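Local coordinates for protein metallo-beta-lactamase (Chryseobacterium indologenes, PDB 3L6N) that hydrolyses the beta-lactam ring of penicillins, cephalosporins and carbapenems as a zinc-dependent class B beta-lactamase, conferring resistance to these antibiotics, at residues A[96-99]-A[100-103]; A[137-140]-A[141-145]. All coordinates share one frame; numbering follows the deposited sequence.

In the fold
Contacts 1 and 2 belong to different parts of the metallo-beta-lactamase fold, the start of helix 99-107 beside the sheet that holds strand 94-97 and the loop leading into strand 145-148 of the other sheet; their centres lie about 12 Å apart. They meet chiefly at Asp142 of contact 2, whose OD2 is 2.7 Å from Thr101 OG1 of contact 1, a probable hydrogen bond, and Thr98 CG2 also packs on Val144 CG1. Contact 2 supplies His139, which binds one zinc ion together with His76 and His78, and a second zinc is held by Asp80, Cys158 and His200. Contact 1 lies farther from the metals: the side chain of Thr101 is about 5 Å from that of His76 and about 10 Å from a zinc ion.

Contact 1. Residues A[96-99]-A[100-103]; sequences YATA and KTNE
An N-terminal helix cap marks the turn from strand 94-97 into helix 99-107, where Thr98, as the N-cap residue, meets Thr101 three positions on. The backbone N of Thr101 donates to Thr98 OG1 over 3.0 Å in a fairly straight bond (159° at the hydrogen), so the threonine hydroxyl takes up an N-H of the first turn that has no preceding helical carbonyl to serve it. With chi1 at 63°, Thr98 OG1 sits between its own backbone N and carbonyl carbon and is thereby directed at the helix start, while CG2 lies beside the backbone N. The side chains of Thr98 and Thr101 cross at about a right angle, their OG1 atoms 3.1 Å apart. A water ties the same two residues together: it accepts from Thr98 N at 2.9 Å and donates to Thr101 OG1, which also pairs with Asp142.

Behind the cap the regular helical bonds begin, from Asn102 N to Thr98 O at 3.0 Å and from Glu103 N to Ala99 O. Glu103 CG packs 3.4 Å from the same carbonyl oxygen, Ala99 O. On the strand side Ala97 points its CB at the helix, where it meets Thr101 CG2 at 3.8 Å and Asn102 OD1 at 3.7 Å. The amide of Asn102 lies near the Ala97 methyl, and its ND2 is hydrogen-bonded to Ser113 OG.

The cap opens the helix of the beta-alpha-beta unit formed by strand 94-97, helix 99-107 and strand 115-116. Ala97 makes backbone hydrogen bonds with Glu115 and Ile117, Tyr96 pairs on the other edge with Val72 and Ala74 and stacks on Phe73, and Asn102 packs against Ile116.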
loop_
_atom_site.group_PDB
_atom_site.type_symbol
_atom_site.label_atom_id
_atom_site.label_comp_id
_atom_site.label_asym_id
_atom_site.label_seq_id
_atom_site.Cartn_x
_atom_site.Cartn_y
_atom_site.Cartn_z
ATOM N N TYR A 96 -2.492 11.568 2.261
ATOM C CA TYR A 96 -2.692 11.649 0.817
ATOM C C TYR A 96 -3.575 10.520 0.333
ATOM O O TYR A 96 -3.315 9.338 0.623
ATOM C CB TYR A 96 -1.349 11.564 0.083
ATOM C CG TYR A 96 -0.426 12.750 0.282
ATOM C CD1 TYR A 96 0.334 12.873 1.439
ATOM C CD2 TYR A 96 -0.290 13.716 -0.713
ATOM C CE1 TYR A 96 1.187 13.948 1.627
ATOM C CE2 TYR A 96 0.570 14.799 -0.534
ATOM C CZ TYR A 96 1.297 14.900 0.636
ATOM O OH TYR A 96 2.152 15.961 0.830
ATOM N N ALA A 97 -4.614 10.876 -0.419
ATOM C CA ALA A 97 -5.495 9.895 -1.047
ATOM C C ALA A 97 -6.046 10.500 -2.318
ATOM O O ALA A 97 -6.087 11.726 -2.465
ATOM C CB ALA A 97 -6.646 9.517 -0.111
ATOM N N THR A 98 -6.459 9.650 -3.245
ATOM C CA THR A 98 -7.147 10.144 -4.436
ATOM C C THR A 98 -8.542 10.659 -4.081
ATOM O O THR A 98 -9.095 10.329 -3.022
ATOM C CB THR A 98 -7.329 9.054 -5.490
ATOM O OG1 THR A 98 -8.170 8.025 -4.946
ATOM C CG2 THR A 98 -5.989 8.467 -5.936
ATOM N N ALA A 99 -9.119 11.462 -4.978
ATOM C CA ALA A 99 -10.505 11.901 -4.815
ATOM C C ALA A 99 -11.460 10.714 -4.650
ATOM O O ALA A 99 -12.330 10.739 -3.779
ATOM C CB ALA A 99 -10.920 12.787 -5.983
ATOM N N LYS A 100 -11.263 9.659 -5.446
ATOM C CA LYS A 100 -12.119 8.467 -5.373
ATOM C C LYS A 100 -12.033 7.788 -4.010
ATOM O O LYS A 100 -13.044 7.393 -3.428
ATOM C CB LYS A 100 -11.759 7.471 -6.484
ATOM C CG LYS A 100 -12.015 8.004 -7.893
ATOM C CD LYS A 100 -13.506 8.053 -8.229
ATOM C CE LYS A 100 -13.737 8.507 -9.675
ATOM N NZ LYS A 100 -15.179 8.430 -10.078
ATOM N N THR A 101 -10.812 7.661 -3.504
ATOM C CA THR A 101 -10.597 7.026 -2.211
ATOM C C THR A 101 -11.267 7.846 -1.113
ATOM O O THR A 101 -11.915 7.293 -0.223
ATOM C CB THR A 101 -9.091 6.831 -1.957
ATOM O OG1 THR A 101 -8.619 5.797 -2.827
ATOM C CG2 THR A 101 -8.812 6.410 -0.509
ATOM N N ASN A 102 -11.126 9.166 -1.193
ATOM C CA ASN A 102 -11.784 10.041 -0.235
ATOM C C ASN A 102 -13.295 9.935 -0.286
ATOM O O ASN A 102 -13.933 9.981 0.749
ATOM C CB ASN A 102 -11.339 11.496 -0.415
ATOM C CG ASN A 102 -10.008 11.768 0.256
ATOM O OD1 ASN A 102 -9.662 11.128 1.252
ATOM N ND2 ASN A 102 -9.254 12.720 -0.279
ATOM N N GLU A 103 -13.858 9.789 -1.483
ATOM C CA GLU A 103 -15.301 9.622 -1.625
ATOM C C GLU A 103 -15.768 8.355 -0.920
ATOM O O GLU A 103 -16.820 8.350 -0.282
ATOM C CB GLU A 103 -15.683 9.568 -3.095
ATOM C CG GLU A 103 -15.718 10.926 -3.752
ATOM C CD GLU A 103 -15.616 10.843 -5.261
ATOM O OE1 GLU A 103 -15.641 9.724 -5.822
ATOM O OE2 GLU A 103 -15.507 11.914 -5.890
HETATM O O HOH W 1 -5.866 6.849 -2.654
#

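Contact 2. Residues A[137-140]-A[141-145]; sequences EGHT and ADNVV. With ZN (zinc ion), chain B.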
loop_
_atom_site.group_PDB
_atom_site.type_symbol
_atom_site.label_atom_id
_atom_site.label_comp_id
_atom_site.label_asym_id
_atom_site.label_seq_id
_atom_site.Cartn_x
_atom_site.Cartn_y
_atom_site.Cartn_z
ATOM N N GLU A 137 -9.734 -0.256 -12.547
ATOM C CA GLU A 137 -10.397 -0.925 -11.438
ATOM C C GLU A 137 -9.980 -2.378 -11.317
ATOM O O GLU A 137 -9.599 -3.014 -12.302
ATOM C CB GLU A 137 -11.916 -0.820 -11.602
ATOM C CG GLU A 137 -12.380 0.620 -11.794
ATOM C CD GLU A 137 -13.881 0.808 -11.680
ATOM O OE1 GLU A 137 -14.584 -0.139 -11.284
ATOM O OE2 GLU A 137 -14.350 1.923 -11.990
ATOM N N GLY A 138 -10.063 -2.913 -10.105
ATOM C CA GLY A 138 -9.706 -4.303 -9.880
ATOM C C GLY A 138 -10.211 -4.828 -8.564
ATOM O O GLY A 138 -11.397 -5.127 -8.412
ATOM N N HIS A 139 -9.298 -4.922 -7.600
ATOM C CA HIS A 139 -9.645 -5.280 -6.233
ATOM C C HIS A 139 -10.724 -4.334 -5.689
ATOM O O HIS A 139 -11.639 -4.776 -5.008
ATOM C CB HIS A 139 -8.391 -5.243 -5.354
ATOM C CG HIS A 139 -8.683 -5.250 -3.885
ATOM N ND1 HIS A 139 -9.117 -6.371 -3.209
ATOM C CD2 HIS A 139 -8.624 -4.256 -2.968
ATOM C CE1 HIS A 139 -9.300 -6.073 -1.937
ATOM N NE2 HIS A 139 -9.005 -4.797 -1.762
ATOM N N THR A 140 -10.575 -3.040 -5.972
ATOM C CA THR A 140 -11.627 -2.050 -5.747
ATOM C C THR A 140 -11.651 -1.074 -6.924
ATOM O O THR A 140 -10.793 -1.142 -7.819
ATOM C CB THR A 140 -11.360 -1.227 -4.479
ATOM O OG1 THR A 140 -10.041 -0.675 -4.563
ATOM C CG2 THR A 140 -11.493 -2.090 -3.217
ATOM N N ALA A 141 -12.610 -0.146 -6.919
ATOM C CA ALA A 141 -12.698 0.841 -7.993
ATOM C C ALA A 141 -11.618 1.913 -7.873
ATOM O O ALA A 141 -11.302 2.600 -8.849
ATOM C CB ALA A 141 -14.088 1.490 -8.009
ATOM N N ASP A 142 -11.059 2.059 -6.671
ATOM C CA ASP A 142 -10.126 3.150 -6.372
ATOM C C ASP A 142 -8.671 2.709 -6.213
ATOM O O ASP A 142 -7.795 3.533 -5.932
ATOM C CB ASP A 142 -10.576 3.927 -5.116
ATOM C CG ASP A 142 -10.519 3.081 -3.836
ATOM O OD1 ASP A 142 -10.811 1.871 -3.894
ATOM O OD2 ASP A 142 -10.202 3.642 -2.758
ATOM N N ASN A 143 -8.403 1.418 -6.354
ATOM C CA ASN A 143 -7.035 0.950 -6.099
ATOM C C ASN A 143 -5.993 1.609 -6.996
ATOM O O ASN A 143 -6.203 1.763 -8.203
ATOM C CB ASN A 143 -6.902 -0.589 -6.077
ATOM C CG ASN A 143 -7.465 -1.295 -7.320
ATOM O OD1 ASN A 143 -7.783 -2.477 -7.236
ATOM N ND2 ASN A 143 -7.542 -0.610 -8.460
ATOM N N VAL A 144 -4.886 2.012 -6.382
ATOM C CA VAL A 144 -3.763 2.608 -7.100
ATOM C C VAL A 144 -2.492 1.839 -6.754
ATOM O O VAL A 144 -2.452 1.116 -5.760
ATOM C CB VAL A 144 -3.584 4.110 -6.774
ATOM C CG1 VAL A 144 -4.747 4.919 -7.340
ATOM C CG2 VAL A 144 -3.442 4.344 -5.253
ATOM N N VAL A 145 -1.468 2.001 -7.589
ATOM C CA VAL A 145 -0.156 1.397 -7.368
ATOM C C VAL A 145 0.864 2.518 -7.154
ATOM O O VAL A 145 0.605 3.670 -7.506
ATOM C CB VAL A 145 0.275 0.503 -8.566
ATOM C CG1 VAL A 145 -0.722 -0.650 -8.790
ATOM C CG2 VAL A 145 0.464 1.342 -9.866
HETATM ZN ZN ZN B . -8.893 -3.722 -0.077
HETATM O O HOH W 2 -7.770 -4.514 1.250
#
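Two side-chain hydrogen bonds close the turn from Thr140 to Asn143. The hydroxyl of Thr140 donates to Asp142 OD1 over 2.7 Å, reaching the carboxylate on its anti side and 31° out of its plane. Asp142 can turn back to this hydroxyl because its CG lies between the backbone N and carbonyl carbon (chi1 66°); OD2 is probably hydrogen-bonded to Thr101 of the neighbouring helix. Asn143 OD1 accepts from Thr140 N at 3.1 Å along a nearly straight N-H (169°), although the donor stands well above the carbonyl plane. The same oxygen lies 2.9 Å from His139 N, and Asn143 ND2 makes a weak hydrogen bond to Gly136 O.

This turn belongs to the loop between strands 128-133 and 145-148, which brings His139 to the zinc centre of the metallo-beta-lactamase fold. His139 NE2 binds the zinc ion at 2.0 Å; His76, His78 and a water 1.9 Å from the metal complete the site.

Glu137 packs along Ala141, its aliphatic CG 3.8 Å from Ala141 CA. The carboxylate at the end of this extended chain is a neighbour of the Ala141 methyl, and its OE1 is hydrogen-bonded to Asn175 ND2.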